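Side-chain contacts in CHAD domain protein (Streptomyces chartreusis, PDB 6RN5), which probably binds inorganic polyphosphate through its helical CHAD domain and also binds copper ions, though its physiological role is not established: residues P334-P338 and A339-A343; A211-S215 and E216-T220; T75-L79 and L80-W84. All coordinates share one frame; numbering follows the deposited sequence.

Interaction 1. Residues P334-P338 and A339-A343; sequences PRIAP and ATAYA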
ATOM      1  N   PRO A 334      24.551  -5.166   6.169  1.00 37.24           N
ATOM      2  CA  PRO A 334      24.775  -6.472   6.815  1.00 36.28           C
ATOM      3  C   PRO A 334      24.497  -6.397   8.310  1.00 37.50           C
ATOM      4  O   PRO A 334      24.566  -5.313   8.900  1.00 34.50           O
ATOM      5  CB  PRO A 334      26.225  -6.778   6.514  1.00 41.06           C
ATOM      6  CG  PRO A 334      26.862  -5.472   6.195  1.00 42.74           C
ATOM      7  CD  PRO A 334      25.792  -4.518   5.720  1.00 37.19           C
ATOM      8  N   ARG A 335      24.109  -7.531   8.883  1.00 40.74           N
ATOM      9  CA  ARG A 335      23.821  -7.675  10.323  1.00 42.13           C
ATOM     10  C   ARG A 335      22.587  -6.902  10.840  1.00 39.31           C
ATOM     11  O   ARG A 335      22.424  -6.741  12.018  1.00 37.89           O
ATOM     12  CB  ARG A 335      25.066  -7.343  11.183  1.00 45.93           C
ATOM     13  CG  ARG A 335      26.228  -8.368  11.091  1.00 54.23           C
ATOM     14  CD  ARG A 335      27.350  -8.019  12.094  1.00 54.98           C
ATOM     15  NE  ARG A 335      27.697  -6.636  11.820  1.00 62.09           N
ATOM     16  CZ  ARG A 335      27.441  -5.564  12.574  1.00 64.56           C
ATOM     17  NH1 ARG A 335      26.917  -5.671  13.804  1.00 65.34           N
ATOM     18  NH2 ARG A 335      27.787  -4.360  12.085  1.00 56.53           N
ATOM     19  N   ILE A 336      21.669  -6.455  10.001  1.00 37.37           N
ATOM     20  CA  ILE A 336      20.497  -5.859  10.604  1.00 35.69           C
ATOM     21  C   ILE A 336      19.560  -6.952  11.035  1.00 34.90           C
ATOM     22  O   ILE A 336      19.543  -8.031  10.454  1.00 28.61           O
ATOM     23  CB  ILE A 336      19.778  -4.847   9.695  1.00 40.48           C
ATOM     24  CG1 ILE A 336      19.359  -5.498   8.353  1.00 39.31           C
ATOM     25  CG2 ILE A 336      20.682  -3.627   9.541  1.00 41.79           C
ATOM     26  CD1 ILE A 336      18.534  -4.573   7.484  1.00 41.53           C
ATOM     27  N   ALA A 337      18.790  -6.635  12.072  1.00 35.57           N
ATOM     28  CA  ALA A 337      17.758  -7.536  12.627  1.00 36.84           C
ATOM     29  C   ALA A 337      16.591  -7.710  11.621  1.00 33.84           C
ATOM     30  O   ALA A 337      16.325  -6.803  10.861  1.00 32.23           O
ATOM     31  CB  ALA A 337      17.233  -6.941  13.944  1.00 34.60           C
ATOM     32  N   PRO A 338      15.909  -8.877  11.622  1.00 35.68           N
ATOM     33  CA  PRO A 338      14.734  -9.097  10.771  1.00 32.66           C
ATOM     34  C   PRO A 338      13.649  -8.019  10.953  1.00 32.57           C
ATOM     35  O   PRO A 338      13.058  -7.592   9.983  1.00 30.33           O
ATOM     36  CB  PRO A 338      14.219 -10.462  11.231  1.00 34.42           C
ATOM     37  CG  PRO A 338      15.486 -11.174  11.616  1.00 40.88           C
ATOM     38  CD  PRO A 338      16.287 -10.110  12.336  1.00 37.73           C
ATOM     39  N   ALA A 339      13.401  -7.593  12.187  1.00 26.90           N
ATOM     40  CA  ALA A 339      12.395  -6.606  12.447  1.00 28.85           C
ATOM     41  C   ALA A 339      12.738  -5.277  11.750  1.00 30.25           C
ATOM     42  O   ALA A 339      11.854  -4.541  11.309  1.00 29.20           O
ATOM     43  CB  ALA A 339      12.237  -6.410  13.951  1.00 28.28           C
ATOM     44  N   THR A 340      14.036  -4.981  11.649  1.00 30.88           N
ATOM     45  CA  THR A 340      14.480  -3.752  11.008  1.00 30.61           C
ATOM     46  C   THR A 340      14.245  -3.868   9.499  1.00 29.96           C
ATOM     47  O   THR A 340      13.684  -2.981   8.888  1.00 26.22           O
ATOM     48  CB  THR A 340      15.954  -3.525  11.343  1.00 32.00           C
ATOM     49  OG1 THR A 340      16.064  -3.412  12.762  1.00 33.29           O
ATOM     50  CG2 THR A 340      16.468  -2.263  10.696  1.00 32.07           C
ATOM     51  N   ALA A 341      14.619  -5.001   8.912  1.00 29.51           N
ATOM     52  CA  ALA A 341      14.393  -5.202   7.487  1.00 28.29           C
ATOM     53  C   ALA A 341      12.898  -5.205   7.157  1.00 29.49           C
ATOM     54  O   ALA A 341      12.463  -4.778   6.088  1.00 32.55           O
ATOM     55  CB  ALA A 341      15.042  -6.497   7.067  1.00 28.16           C
ATOM     56  N   TYR A 342      12.103  -5.697   8.081  1.00 27.98           N
ATOM     57  CA  TYR A 342      10.664  -5.778   7.858  1.00 26.80           C
ATOM     58  C   TYR A 342      10.109  -4.400   7.805  1.00 25.27           C
ATOM     59  O   TYR A 342       9.342  -4.095   6.925  1.00 26.12           O
ATOM     60  CB  TYR A 342      10.054  -6.603   8.987  1.00 28.25           C
ATOM     61  CG  TYR A 342       8.532  -6.712   9.085  1.00 27.94           C
ATOM     62  CD1 TYR A 342       7.761  -5.672   9.651  1.00 26.06           C
ATOM     63  CD2 TYR A 342       7.895  -7.887   8.722  1.00 27.07           C
ATOM     64  CE1 TYR A 342       6.389  -5.807   9.791  1.00 28.56           C
ATOM     65  CE2 TYR A 342       6.529  -8.042   8.870  1.00 28.28           C
ATOM     66  CZ  TYR A 342       5.788  -7.010   9.414  1.00 28.68           C
ATOM     67  OH  TYR A 342       4.452  -7.182   9.526  1.00 28.94           O
ATOM     68  N   ALA A 343      10.539  -3.525   8.712  1.00 26.05           N
ATOM     69  CA  ALA A 343      10.092  -2.165   8.668  1.00 29.15           C
ATOM     70  C   ALA A 343      10.481  -1.467   7.367  1.00 31.00           C
ATOM     71  O   ALA A 343       9.720  -0.675   6.828  1.00 31.70           O
ATOM     72  CB  ALA A 343      10.656  -1.378   9.842  1.00 29.00           C
TER
HETATM   73  O   HOH W   1      18.805  -3.671  13.075  1.00 34.94           O
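The carbonyl of A337 turns into the first coil of helix 338-366: its O takes the N-H of A341 at 3.2 Å, nearly straight at 164° and in the carbonyl plane, while the nearer N-H of T340 makes a weak, bent bond to the same atom. One residue on, P338 O receives Y342 N at 2.8 Å. This is a helix N-terminus with A337 at the N-cap and a proline at the first helical position, where the lack of an N-H sacrifices no helical hydrogen bond, since the first-turn N-H groups have no preceding turn to bond to. A337 has no side-chain acceptor to cap the helix; separately, a water bridges the corner, accepting from A337 N at 3.1 Å and lying 2.8 Å from OG1 of T340. The T340 torsion of -60° sets OG1 beside its own backbone N, facing back towards the incoming chain, and sends CG2 anti to that N, 4.3 Å from CB of I336.

The apolar part of the contact lies between I336 and A341. With chi1 at 57°, CG1 of I336 sits between its own N and carbonyl carbon, and the extended chain beyond carries CD1 forward. I336 also touches L178 on helix 170-198, and T340 touches K174 there, which seats this corner against a neighbouring helix. P338 and A341 pack on A341 and P338 of the second subunit, making the helix start part of the dimer contact. Methyl CD1 of I336 ends 4.0 Å from CB of A341.

Interaction 2. Residues A211-S215 and E216-T220; sequences AVLAS and EVPLT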
ATOM      1  N   ALA A 211      30.638  35.356 -14.486  1.00 38.60           N
ATOM      2  CA  ALA A 211      30.973  36.794 -14.347  1.00 37.46           C
ATOM      3  C   ALA A 211      31.006  37.525 -15.706  1.00 36.06           C
ATOM      4  O   ALA A 211      30.461  38.578 -15.833  1.00 37.47           O
ATOM      5  CB  ALA A 211      32.298  36.980 -13.626  1.00 40.18           C
ATOM      6  N   VAL A 212      31.650  36.944 -16.713  1.00 35.61           N
ATOM      7  CA  VAL A 212      31.672  37.526 -18.029  1.00 36.07           C
ATOM      8  C   VAL A 212      30.259  37.665 -18.561  1.00 36.77           C
ATOM      9  O   VAL A 212      29.897  38.680 -19.082  1.00 37.18           O
ATOM     10  CB  VAL A 212      32.526  36.681 -18.988  1.00 39.57           C
ATOM     11  CG1 VAL A 212      32.360  37.167 -20.431  1.00 41.26           C
ATOM     12  CG2 VAL A 212      33.994  36.777 -18.572  1.00 40.62           C
ATOM     13  N   LEU A 213      29.447  36.626 -18.381  1.00 41.29           N
ATOM     14  CA  LEU A 213      28.077  36.607 -18.869  1.00 34.62           C
ATOM     15  C   LEU A 213      27.214  37.660 -18.225  1.00 34.37           C
ATOM     16  O   LEU A 213      26.215  38.070 -18.777  1.00 36.34           O
ATOM     17  CB  LEU A 213      27.455  35.216 -18.597  1.00 33.40           C
ATOM     18  CG  LEU A 213      26.032  34.933 -19.073  1.00 36.78           C
ATOM     19  CD1 LEU A 213      25.895  35.105 -20.594  1.00 34.84           C
ATOM     20  CD2 LEU A 213      25.605  33.524 -18.677  1.00 36.20           C
ATOM     21  N   ALA A 214      27.522  38.065 -17.007  1.00 36.75           N
ATOM     22  CA  ALA A 214      26.744  39.170 -16.426  1.00 37.58           C
ATOM     23  C   ALA A 214      26.874  40.471 -17.261  1.00 35.20           C
ATOM     24  O   ALA A 214      26.017  41.306 -17.190  1.00 38.06           O
ATOM     25  CB  ALA A 214      27.135  39.414 -14.967  1.00 37.73           C
ATOM     26  N   SER A 215      27.937  40.616 -18.045  1.00 39.03           N
ATOM     27  CA  SER A 215      28.144  41.793 -18.897  1.00 45.88           C
ATOM     28  C   SER A 215      27.878  41.507 -20.370  1.00 47.50           C
ATOM     29  O   SER A 215      27.183  42.260 -20.992  1.00 50.51           O
ATOM     30  CB  SER A 215      29.589  42.263 -18.763  1.00 47.09           C
ATOM     31  OG  SER A 215      29.786  42.797 -17.474  1.00 59.42           O
ATOM     32  N   GLU A 216      28.447  40.429 -20.916  1.00 43.62           N
ATOM     33  CA  GLU A 216      28.346  40.125 -22.338  1.00 47.91           C
ATOM     34  C   GLU A 216      27.750  38.748 -22.608  1.00 41.24           C
ATOM     35  O   GLU A 216      28.199  37.749 -22.034  1.00 43.11           O
ATOM     36  CB  GLU A 216      29.730  40.093 -22.963  1.00 57.17           C
ATOM     37  CG  GLU A 216      30.578  41.345 -22.797  1.00 67.48           C
ATOM     38  CD  GLU A 216      32.050  40.979 -22.848  1.00 77.91           C
ATOM     39  OE1 GLU A 216      32.423  40.189 -23.750  1.00 85.16           O
ATOM     40  OE2 GLU A 216      32.818  41.426 -21.962  1.00 84.12           O
ATOM     41  N   VAL A 217      26.792  38.701 -23.528  1.00 37.05           N
ATOM     42  CA  VAL A 217      26.139  37.473 -23.950  1.00 35.35           C
ATOM     43  C   VAL A 217      26.574  37.175 -25.385  1.00 35.59           C
ATOM     44  O   VAL A 217      26.394  38.013 -26.242  1.00 37.64           O
ATOM     45  CB  VAL A 217      24.640  37.680 -23.896  1.00 34.53           C
ATOM     46  CG1 VAL A 217      23.914  36.410 -24.274  1.00 35.00           C
ATOM     47  CG2 VAL A 217      24.225  38.191 -22.498  1.00 36.42           C
ATOM     48  N   PRO A 218      27.114  35.982 -25.662  1.00 37.22           N
ATOM     49  CA  PRO A 218      27.541  35.663 -27.047  1.00 38.73           C
ATOM     50  C   PRO A 218      26.408  35.250 -27.969  1.00 36.24           C
ATOM     51  O   PRO A 218      26.293  34.083 -28.366  1.00 40.18           O
ATOM     52  CB  PRO A 218      28.543  34.515 -26.837  1.00 39.34           C
ATOM     53  CG  PRO A 218      28.045  33.838 -25.596  1.00 39.99           C
ATOM     54  CD  PRO A 218      27.517  34.923 -24.711  1.00 38.57           C
ATOM     55  N   LEU A 219      25.542  36.211 -28.270  1.00 39.72           N
ATOM     56  CA  LEU A 219      24.490  36.018 -29.255  1.00 39.10           C
ATOM     57  C   LEU A 219      25.059  35.752 -30.626  1.00 39.79           C
ATOM     58  O   LEU A 219      25.998  36.410 -31.034  1.00 41.23           O
ATOM     59  CB  LEU A 219      23.629  37.269 -29.340  1.00 40.47           C
ATOM     60  CG  LEU A 219      22.773  37.618 -28.097  1.00 42.58           C
ATOM     61  CD1 LEU A 219      22.002  38.900 -28.312  1.00 40.13           C
ATOM     62  CD2 LEU A 219      21.814  36.510 -27.672  1.00 42.69           C
ATOM     63  N   THR A 220      24.460  34.846 -31.389  1.00 42.65           N
ATOM     64  CA  THR A 220      24.837  34.697 -32.821  1.00 42.92           C
ATOM     65  C   THR A 220      24.473  35.969 -33.613  1.00 41.38           C
ATOM     66  O   THR A 220      23.652  36.753 -33.155  1.00 39.80           O
ATOM     67  CB  THR A 220      24.117  33.507 -33.501  1.00 44.27           C
ATOM     68  OG1 THR A 220      22.696  33.687 -33.396  1.00 48.33           O
ATOM     69  CG2 THR A 220      24.521  32.214 -32.867  1.00 47.39           C
TER
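L213 lays its CD1 methyl over the backbone and side chains that follow the end of helix 201-213. CD1 is 3.8 Å from E216 O and 4.0 Å from CG2 of V217, with CD of P218 a little farther at 4.4 Å. CB of L213 leaves the backbone away from the outgoing chain, and the second torsion, 59°, brings CD1 back towards V217, where the two side chains cross obliquely. The backbone of the same residue touches too: the CA hydrogen of L213 points almost straight at E216 O, a weak CH...O contact with CA and O 3.4 Å apart.

The polar side of this helix C-terminus centres on V212 O, which is gripped by two donors. E216 N reaches it at 2.9 Å in the carbonyl plane, with an almost linear angle of 176°, and S215 N adds a second bond of 2.9 Å. The last turn thus keeps one helical i to i+4 bond before E216 and V217 take extended backbone angles and the chain leaves the helix. P218 then centres an inverse gamma turn, closed by the bond from L219 N to V217 O.

Outside the two segments, V217 packs on A25, L28 and R29 of helix 21-42, while L213 and P218 both meet W84 of helix 82-120, so the turn rests on two other helices. On the exposed side, CG of E216 sits beside its own backbone N and lies back along the preceding peptide, with E216 CG 3.6 Å from S215 C.

Interaction 3. Residues T75-L79 and L80-W84; sequences TFQSL and LDTDW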
ATOM      1  N   THR A  75      17.670  25.452 -24.457  1.00 33.85           N
ATOM      2  CA  THR A  75      16.465  25.837 -25.208  1.00 34.00           C
ATOM      3  C   THR A  75      16.782  26.807 -26.351  1.00 34.85           C
ATOM      4  O   THR A  75      16.157  26.737 -27.429  1.00 31.81           O
ATOM      5  CB  THR A  75      15.422  26.472 -24.255  1.00 33.19           C
ATOM      6  OG1 THR A  75      15.082  25.536 -23.232  1.00 31.56           O
ATOM      7  CG2 THR A  75      14.170  26.864 -24.989  1.00 33.77           C
ATOM      8  N   PHE A  76      17.721  27.730 -26.089  1.00 32.91           N
ATOM      9  CA  PHE A  76      17.999  28.868 -26.976  1.00 32.55           C
ATOM     10  C   PHE A  76      19.402  28.784 -27.520  1.00 30.92           C
ATOM     11  O   PHE A  76      20.006  29.787 -27.909  1.00 31.35           O
ATOM     12  CB  PHE A  76      17.786  30.215 -26.244  1.00 33.94           C
ATOM     13  CG  PHE A  76      16.397  30.389 -25.652  1.00 33.38           C
ATOM     14  CD1 PHE A  76      15.333  30.856 -26.431  1.00 36.85           C
ATOM     15  CD2 PHE A  76      16.153  30.118 -24.302  1.00 36.51           C
ATOM     16  CE1 PHE A  76      14.058  31.035 -25.862  1.00 38.10           C
ATOM     17  CE2 PHE A  76      14.878  30.286 -23.738  1.00 34.23           C
ATOM     18  CZ  PHE A  76      13.835  30.733 -24.512  1.00 33.67           C
ATOM     19  N   GLN A  77      19.894  27.557 -27.590  1.00 34.80           N
ATOM     20  CA  GLN A  77      21.234  27.293 -28.042  1.00 40.98           C
ATOM     21  C   GLN A  77      21.436  27.828 -29.435  1.00 38.35           C
ATOM     22  O   GLN A  77      22.515  28.285 -29.737  1.00 38.69           O
ATOM     23  CB  GLN A  77      21.564  25.796 -28.061  1.00 45.47           C
ATOM     24  CG  GLN A  77      23.050  25.558 -28.331  1.00 49.86           C
ATOM     25  CD  GLN A  77      23.523  24.158 -27.991  1.00 56.27           C
ATOM     26  OE1 GLN A  77      23.869  23.404 -28.887  1.00 55.46           O
ATOM     27  NE2 GLN A  77      23.542  23.802 -26.681  1.00 63.84           N
ATOM     28  N   SER A  78      20.404  27.797 -30.271  1.00 40.02           N
ATOM     29  CA  SER A  78      20.584  28.241 -31.665  1.00 41.28           C
ATOM     30  C   SER A  78      20.874  29.727 -31.755  1.00 40.16           C
ATOM     31  O   SER A  78      21.397  30.160 -32.747  1.00 38.13           O
ATOM     32  CB  SER A  78      19.354  27.898 -32.519  1.00 42.32           C
ATOM     33  OG  SER A  78      18.178  28.374 -31.914  1.00 39.30           O
ATOM     34  N   LEU A  79      20.524  30.521 -30.738  1.00 36.68           N
ATOM     35  CA  LEU A  79      20.822  31.964 -30.769  1.00 36.26           C
ATOM     36  C   LEU A  79      22.160  32.359 -30.125  1.00 35.23           C
ATOM     37  O   LEU A  79      22.449  33.526 -30.038  1.00 32.99           O
ATOM     38  CB  LEU A  79      19.670  32.761 -30.133  1.00 39.33           C
ATOM     39  CG  LEU A  79      18.355  32.569 -30.908  1.00 39.11           C
ATOM     40  CD1 LEU A  79      17.333  33.508 -30.348  1.00 41.79           C
ATOM     41  CD2 LEU A  79      18.523  32.844 -32.393  1.00 41.67           C
ATOM     42  N   LEU A  80      22.986  31.387 -29.738  1.00 36.34           N
ATOM     43  CA  LEU A  80      24.179  31.626 -28.923  1.00 38.63           C
ATOM     44  C   LEU A  80      25.349  30.859 -29.544  1.00 36.47           C
ATOM     45  O   LEU A  80      25.147  29.897 -30.214  1.00 40.93           O
ATOM     46  CB  LEU A  80      23.922  31.136 -27.489  1.00 34.59           C
ATOM     47  CG  LEU A  80      22.756  31.789 -26.729  1.00 36.94           C
ATOM     48  CD1 LEU A  80      22.197  30.961 -25.567  1.00 38.93           C
ATOM     49  CD2 LEU A  80      23.190  33.118 -26.176  1.00 35.74           C
ATOM     50  N   ASP A  81      26.570  31.291 -29.311  1.00 40.12           N
ATOM     51  CA  ASP A  81      27.765  30.541 -29.745  1.00 40.43           C
ATOM     52  C   ASP A  81      27.763  29.103 -29.255  1.00 44.33           C
ATOM     53  O   ASP A  81      27.697  28.844 -28.039  1.00 40.31           O
ATOM     54  CB  ASP A  81      28.996  31.255 -29.226  1.00 46.27           C
ATOM     55  CG  ASP A  81      30.282  30.595 -29.654  1.00 46.97           C
ATOM     56  OD1 ASP A  81      30.649  29.494 -29.181  1.00 53.06           O
ATOM     57  OD2 ASP A  81      30.962  31.227 -30.443  1.00 54.18           O
ATOM     58  N   THR A  82      27.864  28.162 -30.195  1.00 43.27           N
ATOM     59  CA  THR A  82      27.680  26.774 -29.877  1.00 44.74           C
ATOM     60  C   THR A  82      28.742  26.244 -28.909  1.00 49.35           C
ATOM     61  O   THR A  82      28.379  25.591 -27.912  1.00 45.19           O
ATOM     62  CB  THR A  82      27.612  25.921 -31.156  1.00 43.62           C
ATOM     63  OG1 THR A  82      26.410  26.238 -31.832  1.00 46.56           O
ATOM     64  CG2 THR A  82      27.540  24.450 -30.852  1.00 45.66           C
ATOM     65  N   ASP A  83      30.022  26.502 -29.211  1.00 49.33           N
ATOM     66  CA  ASP A  83      31.145  26.052 -28.372  1.00 52.11           C
ATOM     67  C   ASP A  83      30.973  26.601 -26.965  1.00 50.51           C
ATOM     68  O   ASP A  83      31.027  25.854 -25.993  1.00 51.07           O
ATOM     69  CB  ASP A  83      32.504  26.527 -28.900  1.00 55.18           C
ATOM     70  CG  ASP A  83      32.873  25.916 -30.233  1.00 57.56           C
ATOM     71  OD1 ASP A  83      32.403  24.812 -30.556  1.00 59.50           O
ATOM     72  OD2 ASP A  83      33.642  26.565 -30.967  1.00 64.83           O
ATOM     73  N   TRP A  84      30.748  27.905 -26.860  1.00 44.81           N
ATOM     74  CA  TRP A  84      30.495  28.498 -25.558  1.00 44.74           C
ATOM     75  C   TRP A  84      29.372  27.743 -24.786  1.00 42.37           C
ATOM     76  O   TRP A  84      29.593  27.293 -23.669  1.00 40.84           O
ATOM     77  CB  TRP A  84      30.208  29.966 -25.739  1.00 42.64           C
ATOM     78  CG  TRP A  84      29.882  30.667 -24.473  1.00 42.20           C
ATOM     79  CD1 TRP A  84      30.765  31.204 -23.555  1.00 43.52           C
ATOM     80  CD2 TRP A  84      28.572  30.971 -23.995  1.00 39.70           C
ATOM     81  NE1 TRP A  84      30.062  31.796 -22.523  1.00 39.55           N
ATOM     82  CE2 TRP A  84      28.719  31.678 -22.782  1.00 36.11           C
ATOM     83  CE3 TRP A  84      27.277  30.689 -24.467  1.00 37.71           C
ATOM     84  CZ2 TRP A  84      27.633  32.083 -22.031  1.00 35.68           C
ATOM     85  CZ3 TRP A  84      26.205  31.111 -23.727  1.00 37.40           C
ATOM     86  CH2 TRP A  84      26.388  31.812 -22.513  1.00 33.98           C
TER
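Van der Waals packing comes mainly from L80, whose CD1 methyl sits 3.4 Å from the carbonyl oxygen F76 O, with CG close behind at 3.6 Å. A chi1 of -60° places CG beside the leucine's own N and folds the branch back over the preceding turn, where CD2 approaches L79 O at 4.0 Å. Farther out, CG2 of T82 is 4.3 Å from OE1 of Q77, a loose touch between a methyl and the amide of a side chain whose NE2 bonds weakly to L73 O.

Backbone hydrogen bonding ties the turn together. L79 N bonds to F76 O, and L80 N follows with Q77 O at 3.1 Å, its donor standing well above the carbonyl plane instead of on a lone pair. Both are i to i+3 bonds, and they define the short 3-10 segment 77-79 that links helix 56-75 to helix 82-120 in the CHAD domain. L80 also packs on L28 of helix 21-42, and an alanine here would probably open a gap at that helix and leave the F76 carbonyl without its methyl cover.

Capping is the third kind. D81 is the N-cap of helix 82-120: with CG anti to the backbone N, its OD1 accepts W84 N at 2.8 Å. That bond is nearly linear at 176° and arrives on the anti side of the carboxylate, 22° out of its plane.

Along the chain the order is interaction 3, interaction 2, interaction 1. Interactions 3 and 2 are neighbours, their centres 12 Å apart: T220 N approaches L79 O at 2.8 Å and P218 O approaches D81 N at 3.0 Å, both probable hydrogen bonds, while CG2 of T220 packs on L80 O. The loop after helix 201-213 is thereby stitched to the turn between helices 56-75 and 82-120, and both lean on helix 21-42. Interaction 1 lies on the opposite side of the chain's centre, with its centre 52 Å from that of interaction 3, at a dimer-contacting end, with the side chain of Y342 about 11 Å from a bound copper ion. All three mark helix ends in this all-helical protein.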